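Local coordinates for trehalose-6-phosphate phosphatase (Neosartorya fumigata, PDB 5DXN), which belongs to the trehalose-phosphatase family of the HAD clan and binds a magnesium ion at the strand ends of its central sheet, at residues F23-D28 against L213-D218; H89-R94 against P185-K190. All coordinates share one frame; numbering follows the deposited sequence.

Contact 1: F23-D28 against L213-D218; sequences FMFDYD and LCLGDD. With MG (magnesium ion), chain B.
Phe-25 and Leu-215 lie side by side on neighbouring parallel strands of the Rossmann-like HAD core, pointing the same way, with Leu-215 CD1 3.4 Å from Phe-25 CE1. On the same face Leu-213 extends CD2 to the edge of the Phe-23 ring, 3.7 Å from its CE1, and also reaches the edge of the Phe-25 ring. The opposite face carries Met-24 and Cys-214, which meet loosely, with Met-24 CE near Cys-214 CB. Backbone hydrogen bonds of the parallel ladder set this register: Met-24 N to Leu-213 O (2.8 Å), then Leu-215 N to Met-24 O and Asp-26 N to Leu-215 O.

Towards the C-terminal side of the pair the contact turns polar. Asp-26 holds CG anti to its N (chi1 174°), which carries OD2 to the magnesium ion; Asp-217 supplies OD1, and the two carboxylate planes are only 8° apart. The metal draws Asp-26 OD2 and Asp-217 OD1 to 2.7 Å. Asp-28 adds its carbonyl O, consistent with a HAD-type DxDx(T/V) motif, while its carboxylate pairs with Arg-68; Thr-30 OG1 bonds to Asp-26 OD2. Three waters complete six-fold coordination, and water 2 donates to Asp-217 OD2 (2.7 Å) and Asp-218 OD2 (3.2 Å).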
loop_
_atom_site.group_PDB
_atom_site.type_symbol
_atom_site.label_atom_id
_atom_site.label_comp_id
_atom_site.label_asym_id
_atom_site.label_seq_id
_atom_site.Cartn_x
_atom_site.Cartn_y
_atom_site.Cartn_z
ATOM N N PHE A 23 -3.188 -6.716 -10.328
ATOM C CA PHE A 23 -1.798 -6.576 -9.883
ATOM C C PHE A 23 -1.669 -5.390 -8.957
ATOM O O PHE A 23 -2.067 -4.280 -9.322
ATOM C CB PHE A 23 -0.857 -6.373 -11.076
ATOM C CG PHE A 23 -0.748 -7.574 -11.976
ATOM C CD1 PHE A 23 0.280 -8.480 -11.803
ATOM C CD2 PHE A 23 -1.691 -7.797 -12.971
ATOM C CE1 PHE A 23 0.386 -9.597 -12.626
ATOM C CE2 PHE A 23 -1.608 -8.919 -13.789
ATOM C CZ PHE A 23 -0.563 -9.814 -13.623
ATOM N N MET A 24 -1.077 -5.597 -7.786
ATOM C CA MET A 24 -0.840 -4.480 -6.868
ATOM C C MET A 24 0.635 -4.478 -6.494
ATOM O O MET A 24 1.120 -5.380 -5.802
ATOM C CB MET A 24 -1.755 -4.597 -5.639
ATOM C CG MET A 24 -3.214 -4.543 -6.011
ATOM S SD MET A 24 -4.376 -4.666 -4.646
ATOM C CE MET A 24 -4.255 -6.394 -4.234
ATOM N N PHE A 25 1.365 -3.493 -7.007
ATOM C CA PHE A 25 2.812 -3.445 -6.861
ATOM C C PHE A 25 3.224 -2.282 -5.989
ATOM O O PHE A 25 2.932 -1.142 -6.340
ATOM C CB PHE A 25 3.515 -3.237 -8.206
ATOM C CG PHE A 25 3.293 -4.323 -9.215
ATOM C CD1 PHE A 25 3.276 -5.644 -8.854
ATOM C CD2 PHE A 25 3.134 -4.003 -10.538
ATOM C CE1 PHE A 25 3.079 -6.644 -9.830
ATOM C CE2 PHE A 25 2.951 -4.984 -11.508
ATOM C CZ PHE A 25 2.932 -6.294 -11.153
ATOM N N ASP A 26 3.922 -2.557 -4.895
ATOM C CA ASP A 26 4.744 -1.526 -4.256
ATOM C C ASP A 26 5.836 -1.104 -5.245
ATOM O O ASP A 26 6.218 -1.897 -6.112
ATOM C CB ASP A 26 5.365 -2.063 -2.957
ATOM C CG ASP A 26 6.341 -1.088 -2.330
ATOM O OD1 ASP A 26 5.955 0.071 -2.132
ATOM O OD2 ASP A 26 7.489 -1.491 -2.054
ATOM N N TYR A 27 6.325 0.135 -5.137
ATOM C CA TYR A 27 7.403 0.587 -6.010
ATOM C C TYR A 27 8.792 0.370 -5.413
ATOM O O TYR A 27 9.506 -0.540 -5.803
ATOM C CB TYR A 27 7.233 2.063 -6.358
ATOM C CG TYR A 27 8.315 2.513 -7.298
ATOM C CD1 TYR A 27 8.365 2.021 -8.590
ATOM C CD2 TYR A 27 9.300 3.394 -6.889
ATOM C CE1 TYR A 27 9.367 2.415 -9.471
ATOM C CE2 TYR A 27 10.304 3.796 -7.757
ATOM C CZ TYR A 27 10.328 3.306 -9.040
ATOM O OH TYR A 27 11.325 3.707 -9.896
ATOM N N ASP A 28 9.166 1.191 -4.433
ATOM C CA ASP A 28 10.526 1.134 -3.908
ATOM C C ASP A 28 10.864 -0.181 -3.216
ATOM O O ASP A 28 10.145 -0.608 -2.307
ATOM C CB ASP A 28 10.754 2.295 -2.938
ATOM C CG ASP A 28 10.945 3.618 -3.660
ATOM O OD1 ASP A 28 11.987 3.770 -4.337
ATOM O OD2 ASP A 28 10.050 4.495 -3.562
ATOM N N LEU A 213 -1.934 -10.674 -7.954
ATOM C CA LEU A 213 -0.518 -10.693 -7.590
ATOM C C LEU A 213 -0.210 -9.428 -6.826
ATOM O O LEU A 213 -0.411 -8.313 -7.330
ATOM C CB LEU A 213 0.382 -10.811 -8.835
ATOM C CG LEU A 213 1.891 -10.705 -8.592
ATOM C CD1 LEU A 213 2.380 -11.823 -7.587
ATOM C CD2 LEU A 213 2.670 -10.776 -9.900
ATOM N N CYS A 214 0.266 -9.601 -5.605
ATOM C CA CYS A 214 0.470 -8.468 -4.717
ATOM C C CYS A 214 1.899 -8.566 -4.202
ATOM O O CYS A 214 2.268 -9.585 -3.618
ATOM C CB CYS A 214 -0.559 -8.514 -3.597
ATOM S SG CYS A 214 -0.306 -7.226 -2.381
ATOM N N LEU A 215 2.701 -7.530 -4.453
ATOM C CA LEU A 215 4.143 -7.557 -4.213
ATOM C C LEU A 215 4.611 -6.390 -3.358
ATOM O O LEU A 215 4.240 -5.253 -3.625
ATOM C CB LEU A 215 4.908 -7.518 -5.547
ATOM C CG LEU A 215 4.965 -8.796 -6.375
ATOM C CD1 LEU A 215 5.070 -8.489 -7.844
ATOM C CD2 LEU A 215 6.204 -9.557 -5.987
ATOM N N GLY A 216 5.433 -6.657 -2.343
ATOM C CA GLY A 216 6.042 -5.564 -1.598
ATOM C C GLY A 216 7.218 -6.062 -0.780
ATOM O O GLY A 216 7.383 -7.267 -0.628
ATOM N N ASP A 217 8.000 -5.146 -0.209
ATOM C CA ASP A 217 9.286 -5.509 0.369
ATOM C C ASP A 217 9.449 -5.190 1.858
ATOM O O ASP A 217 10.400 -5.666 2.467
ATOM C CB ASP A 217 10.424 -4.807 -0.403
ATOM C CG ASP A 217 10.428 -3.291 -0.201
ATOM O OD1 ASP A 217 9.395 -2.640 -0.462
ATOM O OD2 ASP A 217 11.464 -2.732 0.235
ATOM N N ASP A 218 8.558 -4.395 2.446
ATOM C CA ASP A 218 8.767 -4.027 3.858
ATOM C C ASP A 218 7.504 -4.126 4.719
ATOM O O ASP A 218 6.473 -4.622 4.286
ATOM C CB ASP A 218 9.396 -2.616 3.967
ATOM C CG ASP A 218 8.434 -1.475 3.639
ATOM O OD1 ASP A 218 7.199 -1.635 3.712
ATOM O OD2 ASP A 218 8.930 -0.371 3.317
HETATM MG MG MG B . 8.810 -0.724 -0.792
HETATM O O HOH W 1 8.251 1.267 -0.972
HETATM O O HOH W 2 10.430 -0.220 0.462
HETATM O O HOH W 3 7.536 -0.915 0.780
#

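Contact 2: H89-R94 against P185-K190; sequences HGCFIR and PTFVNK
Phe-187 and Val-188 press against His-89, Gly-90 and Cys-91 where the chain leaving strand 180-185 of the four-stranded antiparallel sheet turns towards helix 190-199 and meets the loop before strand 92-94. Pro-185 ends the strand, and its CB lies over one face of the Phe-187 ring, 3.4 Å above the plane and offset toward the rim. After Thr-186, which opens a short 3-10 turn, comes Phe-187. Its CG stands between the backbone N and the carbonyl carbon (chi1 65°), with the ring's CD1 3.7 Å from Gly-90 O, while Cys-91 SG meets the ring edge 4.2 Å from CE1. Helix 190-199 also packs on this ring, through Phe-192 and Arg-196.

The CA atoms come nearest at Val-188 and Gly-90, 4.6 Å apart. Gly-90 faces Phe-187 O, where a CB would collide, and its phi of 123° itself suits glycine. Val-188 CA directs a C-H at His-89 O over 3.1 Å, and its CG1 lies near Cys-91 SG. Asn-189 turns away to cap helix 190-199 through OD1, its ND2 bonding to Asp-223; Lys-190 begins that helix, its amine salt-bridged to Asp-221 and Asp-26.

Water 4 bridges the two segments, donating to Gly-90 O at 2.9 Å and to Phe-187 O at 2.6 Å. His-89 O and Val-188 O lie 2.8 Å apart, but both are acceptors with no proton to share, so the polar link between the segments depends on this water and the C-H...O contact, with the Phe-187, Val-188 and Cys-91 side chains adding apolar packing.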
loop_
_atom_site.group_PDB
_atom_site.type_symbol
_atom_site.label_atom_id
_atom_site.label_comp_id
_atom_site.label_asym_id
_atom_site.label_seq_id
_atom_site.Cartn_x
_atom_site.Cartn_y
_atom_site.Cartn_z
ATOM N N HIS A 89 1.079 7.760 -0.263
ATOM C CA HIS A 89 0.593 6.773 0.707
ATOM C C HIS A 89 -0.905 6.506 0.638
ATOM O O HIS A 89 -1.453 5.787 1.471
ATOM C CB HIS A 89 1.013 7.181 2.126
ATOM C CG HIS A 89 2.496 7.140 2.333
ATOM N ND1 HIS A 89 3.274 8.277 2.366
ATOM C CD2 HIS A 89 3.347 6.097 2.458
ATOM C CE1 HIS A 89 4.541 7.935 2.529
ATOM N NE2 HIS A 89 4.612 6.619 2.592
ATOM N N GLY A 90 -1.549 7.019 -0.400
ATOM C CA GLY A 90 -2.954 6.764 -0.634
ATOM C C GLY A 90 -3.714 8.076 -0.717
ATOM O O GLY A 90 -4.938 8.105 -0.810
ATOM N N CYS A 91 -2.962 9.166 -0.680
ATOM C CA CYS A 91 -3.544 10.507 -0.686
ATOM C C CYS A 91 -3.903 11.036 -2.073
ATOM O O CYS A 91 -4.714 11.945 -2.192
ATOM C CB CYS A 91 -2.581 11.475 -0.015
ATOM S SG CYS A 91 -2.511 11.222 1.761
ATOM N N PHE A 92 -3.288 10.473 -3.111
ATOM C CA PHE A 92 -3.563 10.868 -4.484
ATOM C C PHE A 92 -3.680 9.602 -5.318
ATOM O O PHE A 92 -2.811 8.736 -5.239
ATOM C CB PHE A 92 -2.463 11.767 -5.048
ATOM C CG PHE A 92 -2.413 13.125 -4.418
ATOM C CD1 PHE A 92 -3.136 14.181 -4.962
ATOM C CD2 PHE A 92 -1.650 13.346 -3.288
ATOM C CE1 PHE A 92 -3.102 15.439 -4.379
ATOM C CE2 PHE A 92 -1.609 14.606 -2.702
ATOM C CZ PHE A 92 -2.338 15.648 -3.254
ATOM N N ILE A 93 -4.763 9.510 -6.081
ATOM C CA ILE A 93 -5.068 8.341 -6.899
ATOM C C ILE A 93 -5.353 8.732 -8.339
ATOM O O ILE A 93 -6.075 9.698 -8.602
ATOM C CB ILE A 93 -6.304 7.587 -6.374
ATOM C CG1 ILE A 93 -6.132 7.215 -4.902
ATOM C CG2 ILE A 93 -6.606 6.363 -7.262
ATOM C CD1 ILE A 93 -5.841 5.793 -4.699
ATOM N N ARG A 94 -4.817 7.963 -9.277
ATOM C CA ARG A 94 -5.242 8.100 -10.667
ATOM C C ARG A 94 -5.754 6.741 -11.152
ATOM O O ARG A 94 -4.969 5.803 -11.262
ATOM C CB ARG A 94 -4.105 8.595 -11.541
ATOM C CG ARG A 94 -4.589 8.989 -12.939
ATOM C CD ARG A 94 -3.506 8.920 -14.001
ATOM N NE ARG A 94 -3.002 7.566 -14.295
ATOM C CZ ARG A 94 -2.095 7.341 -15.246
ATOM N NH1 ARG A 94 -1.645 8.388 -15.937
ATOM N NH2 ARG A 94 -1.623 6.110 -15.502
ATOM N N PRO A 185 -6.032 8.890 8.447
ATOM C CA PRO A 185 -7.240 8.210 7.972
ATOM C C PRO A 185 -6.886 6.801 7.528
ATOM O O PRO A 185 -5.732 6.559 7.205
ATOM C CB PRO A 185 -7.695 9.057 6.781
ATOM C CG PRO A 185 -6.997 10.361 6.941
ATOM C CD PRO A 185 -5.716 10.079 7.640
ATOM N N THR A 186 -7.853 5.897 7.543
ATOM C CA THR A 186 -7.563 4.519 7.193
ATOM C C THR A 186 -7.107 4.423 5.736
ATOM O O THR A 186 -6.407 3.472 5.368
ATOM C CB THR A 186 -8.779 3.606 7.432
ATOM O OG1 THR A 186 -9.943 4.188 6.839
ATOM C CG2 THR A 186 -9.025 3.422 8.913
ATOM N N PHE A 187 -7.466 5.401 4.906
ATOM C CA PHE A 187 -7.165 5.265 3.480
ATOM C C PHE A 187 -5.683 5.408 3.132
ATOM O O PHE A 187 -5.297 5.190 1.981
ATOM C CB PHE A 187 -8.015 6.235 2.624
ATOM C CG PHE A 187 -7.751 7.718 2.847
ATOM C CD1 PHE A 187 -6.556 8.305 2.460
ATOM C CD2 PHE A 187 -8.749 8.531 3.363
ATOM C CE1 PHE A 187 -6.338 9.665 2.630
ATOM C CE2 PHE A 187 -8.537 9.895 3.539
ATOM C CZ PHE A 187 -7.331 10.458 3.176
ATOM N N VAL A 188 -4.843 5.749 4.101
ATOM C CA VAL A 188 -3.407 5.838 3.846
ATOM C C VAL A 188 -2.713 4.502 4.140
ATOM O O VAL A 188 -1.509 4.333 3.919
ATOM C CB VAL A 188 -2.756 6.954 4.674
ATOM C CG1 VAL A 188 -3.670 8.171 4.713
ATOM C CG2 VAL A 188 -2.487 6.477 6.058
ATOM N N ASN A 189 -3.493 3.546 4.620
ATOM C CA ASN A 189 -2.983 2.223 4.957
ATOM C C ASN A 189 -3.007 1.342 3.714
ATOM O O ASN A 189 -4.031 1.261 3.051
ATOM C CB ASN A 189 -3.823 1.616 6.076
ATOM C CG ASN A 189 -3.349 0.240 6.486
ATOM O OD1 ASN A 189 -3.622 -0.754 5.804
ATOM N ND2 ASN A 189 -2.655 0.165 7.620
ATOM N N LYS A 190 -1.880 0.711 3.386
ATOM C CA LYS A 190 -1.809 -0.115 2.176
ATOM C C LYS A 190 -2.791 -1.277 2.199
ATOM O O LYS A 190 -3.267 -1.718 1.136
ATOM C CB LYS A 190 -0.393 -0.662 1.957
ATOM C CG LYS A 190 0.483 0.195 1.085
ATOM C CD LYS A 190 1.752 -0.552 0.680
ATOM C CE LYS A 190 2.966 0.362 0.732
ATOM N NZ LYS A 190 4.194 -0.256 0.125
HETATM O O HOH W 4 -6.128 5.528 -0.428
#

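How the contacts relate
The two contacts lie about 15 Å apart, centre to centre, and both reach the central eight-stranded sheet. Contact 1 joins two neighbouring inner strands, 21-26 and 211-216, whereas contact 2 uses the loop leading into strand 92-94, next to the edge strand 101-103. Along the chain the order is 23-28, 89-94, 185-190, 213-218, so contact 2 falls wholly between the halves of contact 1. The antiparallel sheet, consistent with the cap module of this family, is built from residues between 94 and 185, and segment 185-190 leads back from it to the core. There Lys-190 NZ salt-bridges Asp-26 OD1 (2.9 Å), tying this return path directly to the magnesium site.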